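Local coordinates for protein ebony (Drosophila melanogaster, PDB 6DYM) that probably couples beta-alanine to amines such as dopamine and histamine, this chain being the atypical C-terminal condensation domain of a nonribosomal peptide synthetase, at residues Q33-G38 against L94-F99; Q15-I20 against T75-D80; E135-M140 against S165-Q170. All blocks are in the same frame, centred on the assembly; numbering follows the deposited sequence. Where two conformers were deposited one is given.

Contact 1 (Q33-G38 against L94-F99); sequences QWLKPG and LIVFEF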
ATOM      1  N   GLN A  33      -1.266  11.736  -9.587  1.00 31.97           N
ATOM      2  CA  GLN A  33      -1.141  13.151  -9.925  1.00 33.56           C
ATOM      3  C   GLN A  33      -0.954  13.350 -11.421  1.00 36.92           C
ATOM      4  O   GLN A  33      -1.282  14.417 -11.952  1.00 33.85           O
ATOM      5  CB  GLN A  33       0.025  13.780  -9.162  1.00 28.29           C
ATOM      6  CG  GLN A  33       1.386  13.283  -9.609  1.00 32.53           C
ATOM      7  CD  GLN A  33       2.533  13.924  -8.847  1.00 34.84           C
ATOM      8  OE1 GLN A  33       2.544  15.131  -8.612  1.00 38.02           O
ATOM      9  NE2 GLN A  33       3.498  13.108  -8.446  1.00 31.41           N
ATOM     10  N   TRP A  34      -0.432  12.343 -12.117  1.00 36.62           N
ATOM     11  CA  TRP A  34      -0.214  12.439 -13.551  1.00 34.69           C
ATOM     12  C   TRP A  34      -1.424  12.002 -14.362  1.00 36.99           C
ATOM     13  O   TRP A  34      -1.441  12.206 -15.581  1.00 33.93           O
ATOM     14  CB  TRP A  34       1.019  11.617 -13.943  1.00 34.81           C
ATOM     15  CG  TRP A  34       2.224  11.986 -13.127  1.00 33.00           C
ATOM     16  CD1 TRP A  34       2.862  11.207 -12.206  1.00 32.52           C
ATOM     17  CD2 TRP A  34       2.918  13.239 -13.143  1.00 34.68           C
ATOM     18  NE1 TRP A  34       3.917  11.897 -11.652  1.00 31.42           N
ATOM     19  CE2 TRP A  34       3.972  13.147 -12.210  1.00 37.97           C
ATOM     20  CE3 TRP A  34       2.751  14.431 -13.857  1.00 35.50           C
ATOM     21  CZ2 TRP A  34       4.855  14.201 -11.974  1.00 41.05           C
ATOM     22  CZ3 TRP A  34       3.628  15.475 -13.622  1.00 40.42           C
ATOM     23  CH2 TRP A  34       4.669  15.353 -12.689  1.00 36.97           C
ATOM     24  N   LEU A  35      -2.433  11.421 -13.717  1.00 32.91           N
ATOM     25  CA  LEU A  35      -3.674  11.040 -14.376  1.00 43.82           C
ATOM     26  C   LEU A  35      -4.733  12.132 -14.312  1.00 50.76           C
ATOM     27  O   LEU A  35      -5.838  11.931 -14.829  1.00 50.59           O
ATOM     28  CB  LEU A  35      -4.232   9.754 -13.758  1.00 35.88           C
ATOM     29  CG  LEU A  35      -3.328   8.522 -13.781  1.00 36.03           C
ATOM     30  CD1 LEU A  35      -3.977   7.365 -13.028  1.00 38.86           C
ATOM     31  CD2 LEU A  35      -3.015   8.127 -15.210  1.00 39.63           C
ATOM     32  N   LYS A  36      -4.427  13.267 -13.688  1.00 48.38           N
ATOM     33  CA  LYS A  36      -5.378  14.368 -13.636  1.00 48.84           C
ATOM     34  C   LYS A  36      -5.648  14.890 -15.047  1.00 53.10           C
ATOM     35  O   LYS A  36      -4.736  14.929 -15.883  1.00 53.85           O
ATOM     36  CB  LYS A  36      -4.845  15.496 -12.749  1.00 49.40           C
ATOM     37  CG  LYS A  36      -4.800  15.159 -11.263  1.00 55.92           C
ATOM     38  CD  LYS A  36      -4.358  16.361 -10.427  1.00 54.40           C
ATOM     39  CE  LYS A  36      -3.848  15.928  -9.059  1.00 48.40           C
ATOM     40  NZ  LYS A  36      -4.766  14.953  -8.396  1.00 56.47           N
ATOM     41  N   PRO A  37      -6.891  15.281 -15.358  1.00 52.32           N
ATOM     42  CA  PRO A  37      -8.015  15.230 -14.422  1.00 45.93           C
ATOM     43  C   PRO A  37      -8.780  13.913 -14.509  1.00 51.76           C
ATOM     44  O   PRO A  37      -8.470  13.069 -15.351  1.00 47.34           O
ATOM     45  CB  PRO A  37      -8.888  16.400 -14.872  1.00 41.33           C
ATOM     46  CG  PRO A  37      -8.529  16.617 -16.343  1.00 47.13           C
ATOM     47  CD  PRO A  37      -7.308  15.791 -16.674  1.00 48.40           C
ATOM     48  N   GLY A  38      -9.766  13.738 -13.645  1.00 52.16           N
ATOM     49  CA  GLY A  38     -10.598  12.563 -13.664  1.00 55.53           C
ATOM     50  C   GLY A  38     -10.360  11.557 -12.554  1.00 56.92           C
ATOM     51  O   GLY A  38     -10.812  10.412 -12.680  1.00 53.46           O
ATOM     52  N   LEU A  94      -7.641   2.224 -12.498  1.00 35.99           N
ATOM     53  CA  LEU A  94      -7.303   0.950 -13.120  1.00 35.93           C
ATOM     54  C   LEU A  94      -5.940   1.009 -13.797  1.00 24.10           C
ATOM     55  O   LEU A  94      -5.209   0.015 -13.808  1.00 32.69           O
ATOM     56  CB  LEU A  94      -8.382   0.556 -14.127  1.00 38.00           C
ATOM     57  CG  LEU A  94      -8.136  -0.724 -14.929  1.00 37.62           C
ATOM     58  CD1 LEU A  94      -8.140  -1.933 -14.009  1.00 36.68           C
ATOM     59  CD2 LEU A  94      -9.173  -0.879 -16.037  1.00 43.75           C
ATOM     60  N   ILE A  95      -5.585   2.161 -14.366  1.00 30.72           N
ATOM     61  CA  ILE A  95      -4.258   2.322 -14.950  1.00 30.75           C
ATOM     62  C   ILE A  95      -3.185   2.145 -13.883  1.00 28.31           C
ATOM     63  O   ILE A  95      -2.145   1.519 -14.129  1.00 30.18           O
ATOM     64  CB  ILE A  95      -4.148   3.689 -15.647  1.00 33.78           C
ATOM     65  CG1 ILE A  95      -5.216   3.813 -16.737  1.00 36.14           C
ATOM     66  CG2 ILE A  95      -2.743   3.884 -16.218  1.00 33.24           C
ATOM     67  CD1 ILE A  95      -5.170   5.121 -17.494  1.00 36.57           C
ATOM     68  N   VAL A  96      -3.421   2.683 -12.682  1.00 27.47           N
ATOM     69  CA  VAL A  96      -2.465   2.522 -11.584  1.00 24.72           C
ATOM     70  C   VAL A  96      -2.306   1.048 -11.228  1.00 24.67           C
ATOM     71  O   VAL A  96      -1.187   0.539 -11.095  1.00 23.42           O
ATOM     72  CB  VAL A  96      -2.897   3.351 -10.361  1.00 25.04           C
ATOM     73  CG1 VAL A  96      -2.015   3.024  -9.172  1.00 29.01           C
ATOM     74  CG2 VAL A  96      -2.822   4.834 -10.673  1.00 29.70           C
ATOM     75  N   PHE A  97      -3.427   0.339 -11.067  1.00 23.11           N
ATOM     76  CA  PHE A  97      -3.341  -1.070 -10.696  1.00 25.67           C
ATOM     77  C   PHE A  97      -2.729  -1.915 -11.806  1.00 26.10           C
ATOM     78  O   PHE A  97      -2.021  -2.887 -11.521  1.00 27.01           O
ATOM     79  CB  PHE A  97      -4.721  -1.599 -10.316  1.00 26.83           C
ATOM     80  CG  PHE A  97      -5.166  -1.173  -8.950  1.00 32.91           C
ATOM     81  CD1 PHE A  97      -4.891  -1.956  -7.841  1.00 39.24           C
ATOM     82  CD2 PHE A  97      -5.842   0.021  -8.770  1.00 39.33           C
ATOM     83  CE1 PHE A  97      -5.295  -1.559  -6.578  1.00 47.34           C
ATOM     84  CE2 PHE A  97      -6.250   0.423  -7.508  1.00 44.90           C
ATOM     85  CZ  PHE A  97      -5.975  -0.368  -6.411  1.00 43.12           C
ATOM     86  N   GLU A  98      -2.978  -1.569 -13.072  1.00 22.90           N
ATOM     87  CA  GLU A  98      -2.341  -2.314 -14.152  1.00 21.65           C
ATOM     88  C   GLU A  98      -0.838  -2.064 -14.172  1.00 24.42           C
ATOM     89  O   GLU A  98      -0.054  -2.983 -14.436  1.00 23.25           O
ATOM     90  CB  GLU A  98      -2.978  -1.950 -15.491  1.00 27.96           C
ATOM     91  CG  GLU A  98      -4.410  -2.452 -15.636  1.00 31.37           C
ATOM     92  CD  GLU A  98      -4.974  -2.243 -17.032  1.00 40.71           C
ATOM     93  OE1 GLU A  98      -4.337  -1.538 -17.842  1.00 38.05           O
ATOM     94  OE2 GLU A  98      -6.065  -2.781 -17.316  1.00 47.75           O
ATOM     95  N   PHE A  99      -0.414  -0.830 -13.879  1.00 23.20           N
ATOM     96  CA  PHE A  99       1.015  -0.543 -13.797  1.00 20.29           C
ATOM     97  C   PHE A  99       1.665  -1.295 -12.641  1.00 24.32           C
ATOM     98  O   PHE A  99       2.784  -1.804 -12.777  1.00 21.54           O
ATOM     99  CB  PHE A  99       1.244   0.962 -13.647  1.00 24.19           C
ATOM    100  CG  PHE A  99       2.671   1.336 -13.336  1.00 22.81           C
ATOM    101  CD1 PHE A  99       3.696   0.999 -14.210  1.00 23.14           C
ATOM    102  CD2 PHE A  99       2.987   2.038 -12.181  1.00 24.81           C
ATOM    103  CE1 PHE A  99       5.010   1.345 -13.936  1.00 25.21           C
ATOM    104  CE2 PHE A  99       4.299   2.386 -11.900  1.00 24.27           C
ATOM    105  CZ  PHE A  99       5.313   2.037 -12.782  1.00 23.64           C
TER

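Contact 2 (Q15-I20 against T75-D80); sequences QEVIDI and TALNFD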
ATOM      1  N   GLN A  15     -15.251   3.486   8.062  1.00 33.95           N
ATOM      2  CA  GLN A  15     -15.233   4.908   7.731  1.00 35.95           C
ATOM      3  C   GLN A  15     -13.930   5.563   8.166  1.00 34.58           C
ATOM      4  O   GLN A  15     -13.386   6.409   7.448  1.00 34.99           O
ATOM      5  CB  GLN A  15     -16.423   5.625   8.362  1.00 36.98           C
ATOM      6  CG  GLN A  15     -16.632   7.018   7.800  1.00 35.81           C
ATOM      7  CD  GLN A  15     -16.826   7.004   6.295  1.00 47.93           C
ATOM      8  OE1 GLN A  15     -17.654   6.257   5.774  1.00 49.58           O
ATOM      9  NE2 GLN A  15     -16.053   7.822   5.587  1.00 47.41           N
ATOM     10  N   GLU A  16     -13.417   5.190   9.340  1.00 32.77           N
ATOM     11  CA  GLU A  16     -12.141   5.733   9.788  1.00 32.40           C
ATOM     12  C   GLU A  16     -11.016   5.337   8.838  1.00 32.08           C
ATOM     13  O   GLU A  16     -10.164   6.164   8.496  1.00 32.92           O
ATOM     14  CB  GLU A  16     -11.845   5.267  11.216  1.00 39.14           C
ATOM     15  CG  GLU A  16     -12.769   5.877  12.267  1.00 38.71           C
ATOM     16  CD  GLU A  16     -12.794   5.091  13.570  1.00 45.89           C
ATOM     17  OE1 GLU A  16     -13.514   4.069  13.644  1.00 49.47           O
ATOM     18  OE2 GLU A  16     -12.098   5.500  14.523  1.00 53.19           O
ATOM     19  N   VAL A  17     -11.013   4.082   8.380  1.00 26.95           N
ATOM     20  CA  VAL A  17      -9.987   3.632   7.443  1.00 30.67           C
ATOM     21  C   VAL A  17     -10.138   4.338   6.100  1.00 32.14           C
ATOM     22  O   VAL A  17      -9.148   4.750   5.485  1.00 29.61           O
ATOM     23  CB  VAL A  17     -10.041   2.100   7.294  1.00 29.28           C
ATOM     24  CG1 VAL A  17      -9.318   1.648   6.024  1.00 30.24           C
ATOM     25  CG2 VAL A  17      -9.456   1.430   8.522  1.00 28.91           C
ATOM     26  N   ILE A  18     -11.376   4.499   5.630  1.00 29.92           N
ATOM     27  CA  ILE A  18     -11.605   5.184   4.360  1.00 31.28           C
ATOM     28  C   ILE A  18     -11.100   6.618   4.436  1.00 32.42           C
ATOM     29  O   ILE A  18     -10.414   7.105   3.527  1.00 31.91           O
ATOM     30  CB  ILE A  18     -13.097   5.130   3.983  1.00 38.46           C
ATOM     31  CG1 ILE A  18     -13.437   3.778   3.358  1.00 34.23           C
ATOM     32  CG2 ILE A  18     -13.452   6.271   3.034  1.00 36.44           C
ATOM     33  CD1 ILE A  18     -14.930   3.532   3.208  1.00 41.15           C
ATOM     34  N   ASP A  19     -11.425   7.312   5.529  1.00 34.29           N
ATOM     35  CA  ASP A  19     -10.968   8.688   5.701  1.00 34.30           C
ATOM     36  C   ASP A  19      -9.449   8.782   5.640  1.00 36.07           C
ATOM     37  O   ASP A  19      -8.903   9.688   4.999  1.00 36.49           O
ATOM     38  CB  ASP A  19     -11.483   9.245   7.028  1.00 35.22           C
ATOM     39  CG  ASP A  19     -12.991   9.381   7.054  1.00 49.47           C
ATOM     40  OD1 ASP A  19     -13.597   9.410   5.961  1.00 44.42           O
ATOM     41  OD2 ASP A  19     -13.568   9.455   8.163  1.00 45.49           O
ATOM     42  N   ILE A  20      -8.749   7.858   6.300  1.00 34.53           N
ATOM     43  CA  ILE A  20      -7.290   7.900   6.297  1.00 30.60           C
ATOM     44  C   ILE A  20      -6.746   7.647   4.896  1.00 34.82           C
ATOM     45  O   ILE A  20      -5.849   8.358   4.429  1.00 34.84           O
ATOM     46  CB  ILE A  20      -6.724   6.900   7.322  1.00 30.28           C
ATOM     47  CG1 ILE A  20      -6.886   7.460   8.736  1.00 27.53           C
ATOM     48  CG2 ILE A  20      -5.248   6.600   7.034  1.00 31.89           C
ATOM     49  CD1 ILE A  20      -6.224   6.632   9.803  1.00 32.60           C
ATOM     50  N   THR A  75      -3.112   3.096   9.272  1.00 20.64           N
ATOM     51  CA  THR A  75      -3.636   1.777   8.954  1.00 23.78           C
ATOM     52  C   THR A  75      -2.738   1.092   7.931  1.00 23.90           C
ATOM     53  O   THR A  75      -2.141   1.741   7.066  1.00 22.38           O
ATOM     54  CB  THR A  75      -5.087   1.846   8.443  1.00 25.22           C
ATOM     55  OG1 THR A  75      -5.628   0.521   8.379  1.00 26.48           O
ATOM     56  CG2 THR A  75      -5.164   2.486   7.053  1.00 25.01           C
ATOM     57  N   ALA A  76      -2.647  -0.228   8.055  1.00 22.02           N
ATOM     58  CA  ALA A  76      -1.875  -1.068   7.144  1.00 26.13           C
ATOM     59  C   ALA A  76      -2.795  -2.166   6.630  1.00 26.92           C
ATOM     60  O   ALA A  76      -3.244  -3.016   7.407  1.00 25.84           O
ATOM     61  CB  ALA A  76      -0.652  -1.661   7.841  1.00 19.24           C
ATOM     62  N   LEU A  77      -3.079  -2.145   5.331  1.00 22.15           N
ATOM     63  CA  LEU A  77      -3.965  -3.115   4.696  1.00 24.51           C
ATOM     64  C   LEU A  77      -3.121  -4.131   3.935  1.00 27.13           C
ATOM     65  O   LEU A  77      -2.315  -3.754   3.080  1.00 24.62           O
ATOM     66  CB  LEU A  77      -4.950  -2.413   3.759  1.00 22.38           C
ATOM     67  CG  LEU A  77      -5.674  -1.208   4.367  1.00 29.92           C
ATOM     68  CD1 LEU A  77      -6.731  -0.674   3.414  1.00 29.19           C
ATOM     69  CD2 LEU A  77      -6.294  -1.578   5.710  1.00 22.12           C
ATOM     70  N   ASN A  78      -3.302  -5.411   4.256  1.00 21.68           N
ATOM     71  CA  ASN A  78      -2.480  -6.482   3.718  1.00 18.87           C
ATOM     72  C   ASN A  78      -3.356  -7.618   3.223  1.00 24.21           C
ATOM     73  O   ASN A  78      -4.433  -7.876   3.766  1.00 21.82           O
ATOM     74  CB  ASN A  78      -1.513  -7.020   4.767  1.00 21.74           C
ATOM     75  CG  ASN A  78      -0.703  -5.929   5.406  1.00 25.24           C
ATOM     76  OD1 ASN A  78      -0.015  -5.186   4.715  1.00 27.08           O
ATOM     77  ND2 ASN A  78      -0.789  -5.808   6.730  1.00 23.01           N
ATOM     78  N   PHE A  79      -2.859  -8.305   2.194  1.00 24.94           N
ATOM     79  CA  PHE A  79      -3.454  -9.525   1.671  1.00 26.19           C
ATOM     80  C   PHE A  79      -2.354 -10.545   1.420  1.00 23.64           C
ATOM     81  O   PHE A  79      -1.187 -10.198   1.222  1.00 24.07           O
ATOM     82  CB  PHE A  79      -4.195  -9.295   0.350  1.00 22.71           C
ATOM     83  CG  PHE A  79      -5.592  -8.780   0.502  1.00 29.29           C
ATOM     84  CD1 PHE A  79      -6.559  -9.534   1.142  1.00 29.19           C
ATOM     85  CD2 PHE A  79      -5.950  -7.557  -0.040  1.00 27.17           C
ATOM     86  CE1 PHE A  79      -7.846  -9.066   1.263  1.00 29.99           C
ATOM     87  CE2 PHE A  79      -7.237  -7.083   0.079  1.00 28.78           C
ATOM     88  CZ  PHE A  79      -8.186  -7.839   0.728  1.00 31.35           C
ATOM     89  N   ASP A  80      -2.740 -11.813   1.436  1.00 24.18           N
ATOM     90  CA  ASP A  80      -1.935 -12.837   0.790  1.00 24.61           C
ATOM     91  C   ASP A  80      -1.856 -12.513  -0.696  1.00 23.05           C
ATOM     92  O   ASP A  80      -2.885 -12.434  -1.373  1.00 22.82           O
ATOM     93  CB  ASP A  80      -2.561 -14.212   1.024  1.00 27.37           C
ATOM     94  CG  ASP A  80      -1.706 -15.358   0.491  1.00 28.75           C
ATOM     95  OD1 ASP A  80      -0.929 -15.161  -0.467  1.00 25.82           O
ATOM     96  OD2 ASP A  80      -1.820 -16.475   1.034  1.00 25.68           O
TER

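Contact 3 (E135-M140 against S165-Q170); sequences ENIACM and SPLTQQ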
ATOM      1  N   GLU A 135       5.105  12.812  14.112  1.00 28.46           N
ATOM      2  CA  GLU A 135       4.089  11.782  14.308  1.00 28.52           C
ATOM      3  C   GLU A 135       3.954  10.891  13.079  1.00 24.31           C
ATOM      4  O   GLU A 135       3.728   9.680  13.205  1.00 23.84           O
ATOM      5  CB  GLU A 135       2.748  12.429  14.656  1.00 29.62           C
ATOM      6  CG  GLU A 135       2.711  13.082  16.031  1.00 31.11           C
ATOM      7  CD  GLU A 135       1.565  14.078  16.187  1.00 38.80           C
ATOM      8  OE1 GLU A 135       1.033  14.569  15.165  1.00 32.25           O
ATOM      9  OE2 GLU A 135       1.195  14.367  17.343  1.00 38.03           O
ATOM     10  N   ASN A 136       4.084  11.466  11.885  1.00 23.77           N
ATOM     11  CA  ASN A 136       3.989  10.662  10.671  1.00 24.08           C
ATOM     12  C   ASN A 136       5.135   9.661  10.594  1.00 25.61           C
ATOM     13  O   ASN A 136       4.925   8.473  10.330  1.00 23.66           O
ATOM     14  CB  ASN A 136       3.973  11.571   9.443  1.00 26.17           C
ATOM     15  CG  ASN A 136       3.699  10.810   8.164  1.00 36.51           C
ATOM     16  OD1 ASN A 136       2.664  10.154   8.024  1.00 31.78           O
ATOM     17  ND2 ASN A 136       4.628  10.889   7.220  1.00 32.70           N
ATOM     18  N   ILE A 137       6.360  10.124  10.847  1.00 29.06           N
ATOM     19  CA  ILE A 137       7.517   9.235  10.808  1.00 29.74           C
ATOM     20  C   ILE A 137       7.418   8.173  11.898  1.00 25.96           C
ATOM     21  O   ILE A 137       7.716   6.994  11.665  1.00 27.47           O
ATOM     22  CB  ILE A 137       8.810  10.061  10.925  1.00 35.21           C
ATOM     23  CG1 ILE A 137       9.093  10.767   9.597  1.00 40.94           C
ATOM     24  CG2 ILE A 137       9.985   9.189  11.343  1.00 30.15           C
ATOM     25  CD1 ILE A 137       9.584   9.836   8.504  1.00 39.95           C
ATOM     26  N   ALA A 138       6.995   8.564  13.101  1.00 24.19           N
ATOM     27  CA  ALA A 138       6.825   7.581  14.168  1.00 30.19           C
ATOM     28  C   ALA A 138       5.791   6.526  13.788  1.00 20.11           C
ATOM     29  O   ALA A 138       6.008   5.328  14.001  1.00 27.02           O
ATOM     30  CB  ALA A 138       6.428   8.276  15.471  1.00 21.75           C
ATOM     31  N   CYS A 139       4.659   6.952  13.222  1.00 21.20           N
ATOM     32  CA  CYS A 139       3.622   5.995  12.852  1.00 26.15           C
ATOM     33  C   CYS A 139       4.105   5.059  11.746  1.00 21.58           C
ATOM     34  O   CYS A 139       3.857   3.849  11.799  1.00 22.45           O
ATOM     35  CB  CYS A 139       2.351   6.735  12.431  1.00 23.12           C
ATOM     36  SG  CYS A 139       0.880   5.683  12.296  1.00 25.36           S
ATOM     37  N   MET A 140       4.823   5.593  10.753  1.00 23.23           N
ATOM     38  CA  MET A 140       5.340   4.747   9.679  0.66 25.17           C
ATOM     39  C   MET A 140       6.307   3.700  10.219  1.00 24.32           C
ATOM     40  O   MET A 140       6.216   2.518   9.861  1.00 23.82           O
ATOM     41  CB  MET A 140       6.020   5.607   8.611  0.66 26.21           C
ATOM     42  CG  MET A 140       5.059   6.465   7.799  0.66 27.73           C
ATOM     43  SD  MET A 140       3.874   5.485   6.851  0.66 28.41           S
ATOM     44  CE  MET A 140       4.861   5.074   5.412  0.66 31.37           C
ATOM     45  N   SER A 165       6.484   6.280  -3.493  1.00 23.11           N
ATOM     46  CA  SER A 165       6.862   7.595  -3.006  1.00 27.94           C
ATOM     47  C   SER A 165       8.281   7.548  -2.455  1.00 25.47           C
ATOM     48  O   SER A 165       8.737   6.496  -1.993  1.00 20.20           O
ATOM     49  CB  SER A 165       5.900   8.098  -1.920  1.00 26.49           C
ATOM     50  OG  SER A 165       6.217   7.549  -0.653  1.00 28.92           O
ATOM     51  N   PRO A 166       9.014   8.663  -2.510  1.00 23.91           N
ATOM     52  CA  PRO A 166      10.404   8.632  -2.021  1.00 22.67           C
ATOM     53  C   PRO A 166      10.514   8.207  -0.565  1.00 24.83           C
ATOM     54  O   PRO A 166      11.454   7.487  -0.207  1.00 23.14           O
ATOM     55  CB  PRO A 166      10.884  10.073  -2.249  1.00 35.95           C
ATOM     56  CG  PRO A 166       9.992  10.606  -3.339  1.00 33.70           C
ATOM     57  CD  PRO A 166       8.660   9.957  -3.120  1.00 25.22           C
ATOM     58  N   LEU A 167       9.556   8.595   0.278  1.00 21.87           N
ATOM     59  CA  LEU A 167       9.644   8.263   1.698  1.00 24.95           C
ATOM     60  C   LEU A 167       9.419   6.773   1.933  1.00 24.94           C
ATOM     61  O   LEU A 167      10.134   6.148   2.725  1.00 21.67           O
ATOM     62  CB  LEU A 167       8.633   9.088   2.496  1.00 22.76           C
ATOM     63  CG  LEU A 167       8.494   8.751   3.985  1.00 29.28           C
ATOM     64  CD1 LEU A 167       9.838   8.870   4.707  1.00 21.51           C
ATOM     65  CD2 LEU A 167       7.455   9.652   4.636  1.00 32.60           C
ATOM     66  N   THR A 168       8.408   6.188   1.278  1.00 19.91           N
ATOM     67  CA  THR A 168       8.173   4.757   1.460  1.00 21.26           C
ATOM     68  C   THR A 168       9.297   3.933   0.847  1.00 17.02           C
ATOM     69  O   THR A 168       9.641   2.871   1.376  1.00 18.13           O
ATOM     70  CB  THR A 168       6.825   4.336   0.863  1.00 25.22           C
ATOM     71  OG1 THR A 168       6.752   4.731  -0.513  1.00 23.93           O
ATOM     72  CG2 THR A 168       5.668   4.970   1.641  1.00 23.34           C
ATOM     73  N   GLN A 169       9.878   4.408  -0.257  1.00 17.07           N
ATOM     74  CA  GLN A 169      11.015   3.713  -0.858  1.00 20.32           C
ATOM     75  C   GLN A 169      12.228   3.736   0.063  1.00 21.12           C
ATOM     76  O   GLN A 169      12.904   2.715   0.232  1.00 18.93           O
ATOM     77  CB  GLN A 169      11.363   4.342  -2.207  1.00 17.87           C
ATOM     78  CG  GLN A 169      10.282   4.135  -3.272  1.00 19.28           C
ATOM     79  CD  GLN A 169      10.452   5.052  -4.464  1.00 24.89           C
ATOM     80  OE1 GLN A 169      11.322   5.928  -4.467  1.00 21.21           O
ATOM     81  NE2 GLN A 169       9.602   4.877  -5.479  1.00 20.12           N
ATOM     82  N   GLN A 170      12.521   4.890   0.664  1.00 23.14           N
ATOM     83  CA  GLN A 170      13.688   4.993   1.534  1.00 18.38           C
ATOM     84  C   GLN A 170      13.478   4.222   2.832  1.00 17.43           C
ATOM     85  O   GLN A 170      14.407   3.580   3.338  1.00 20.96           O
ATOM     86  CB  GLN A 170      13.987   6.463   1.817  1.00 22.60           C
ATOM     87  CG  GLN A 170      15.214   6.702   2.693  1.00 25.42           C
ATOM     88  CD  GLN A 170      15.727   8.125   2.578  1.00 28.70           C
ATOM     89  OE1 GLN A 170      14.982   9.029   2.199  1.00 29.37           O
ATOM     90  NE2 GLN A 170      17.002   8.331   2.896  1.00 29.66           N
TER

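Contact 1 (Q33-G38 against L94-F99)
L35 reaches out of the loop 33-38 and meets I95 and V96 on helix 93-111, and its side chain makes every touch from the loop's side. The CB points at the helix but is too far back to touch it, about 6.0 Å from V96 CG2. With CG anti to the carbonyl carbon (chi1 -58°), the chain carries straight on towards the helix, and CG is where it forks. One prong, CD1, continues the line from CA and lands on V96 CG2 at 3.6 Å, the tightest point of the pair. The two side chains come together at a slant, with one methyl of each touching. The V96 methyl involved is the branch lying beside its own backbone N; the other, CG1, is turned elsewhere. The second prong, L35 CD2, diverges to I95 and stands 4.3 Å from I95 CD1, a looser fit. The gamma methyl of the same isoleucine flanks it, with I95 CG2 4.4 Å from L35 CD2. The fork therefore straddles two consecutive helix residues.

P196, from a later loop, touches both L35 and I95. Polar ties sit beside this patch: the amine of K92, just ahead of the helix, is hydrogen-bonded to the carbonyls of both L35 and P37, the latter residue following a cis peptide bond. W34, next to the leucine, turns the other way, with its NE1 bonded to Q204.

The chemistry is thus of two kinds. Across the contact itself the touches are methyl on methyl, and so van der Waals in nature, while beside it K92 supplies directional hydrogen bonds to two carbonyls of the loop.

Contact 2 (Q15-I20 against T75-D80)
The hydroxyl of T75 on strand 71-80 is held by the carbonyl O of F62 on the neighbouring strand, and the helix side of that same OG1 is covered by a methyl, V17 CG2, at 3.9 Å. Since a carbonyl can only accept, the threonine's proton is spent within the sheet, and its oxygen can lie against a hydrocarbon in a buried place. The T75 torsion explains the split: OG1 is anti to the backbone N (chi1 -170°), which puts CG2 in the position between N and the carbonyl carbon, facing helix 14-25. There T75 CG2 meets I20 CG2 at 4.1 Å, the two side chains meeting at a slant, whereas V17 and T75 cross at nearly a right angle. V17 works with both its branches, for V17 CG1 lies 4.3 Å from L77 CD1, two residues further along the same face of the strand.

The helix runs almost perpendicular to the strand, at 98°, with 9.8 Å between the axes of the short segments. V17 and I20, one turn apart, are the residues of 15-20 that touch the strand. Helix 41-58 shares this face: W52 packs on V17 and L48 on L77. On the outer side of the helix the exposed pair Q15 and D19 is linked, Q15 NE2 donating to D19 OD1 over 2.9 Å from above the carboxylate plane, which staples one helical turn.

Chemically, this is a buried, largely apolar helix-on-sheet seam. Its one polar side-chain atom is already satisfied by a strand partner, so what joins helix to strand is van der Waals packing of branched side chains.

Contact 3 (E135-M140 against S165-Q170)
L167 on helix 166-174 and N136 on helix 133-153 slide past one another in opposite senses, each pointing at the other's helix. Both have CG anti to the backbone N (chi1 174° for the leucine), which extends them across the gap. The meeting is polar against apolar: N136 ND2 stands 4.0 Å from L167 CD2, a plain van der Waals touch. The far side of that amide has its own task, because OD1 of N136 accepts a hydrogen bond from the hydroxyl of T127, the last residue of strand 119-127. This bond probably fixes which way the amide is turned. The other leucine methyl takes a second partner, with L167 CD1 3.9 Å from I137 CD1. I137 leaves its helix at the flank, but a bent chi2 (-73°) swings its tip back to the leucine, and the two side chains cross obliquely. L167 thus lies between successive residues of the facing helix, one methyl to each.

One turn on, M140 curls its chain so that CE comes to T168 CG2 at 3.9 Å; M140 is modelled in two conformers, so this touch is less certain than the leucine ones. T168 is itself pinned: its OG1 is hydrogen-bonded to OG of S165, the N-cap residue, at 2.9 Å.

The segment axes come no nearer than 12.3 Å and are inclined at 41°, so side chains rather than backbones bridge the gap. Two helices, each following one of the parallel strands 119-127 and 158-163, with their early turns facing, are what the GNAT acetyltransferase fold shows; in such relatives the pantetheine of coenzyme A enters between these strands, and a carrier-borne phosphopantetheine arm could enter here in the same way.

Contacts 1 and 2 are buried; contact 3 lies at the surface. No helix or strand is common to any two, though strand 71-80 of contact 2 is followed in the chain by helix 93-111 of contact 1. Contact 2, nearest the chain's centre, packs a helix on the sheet, and aliphatic groups dominate. Contact 1, about 15 Å from that centre, seats a loop on a helix by methyls alone, where contact 2 also includes a threonine hydroxyl, and has a lysine tying the backbone nearby. Contact 3 joins two helices and brings in an amide and a methionine methyl. Centres of contacts 2 and 3 are about 16 Å apart, and none of the three touches another.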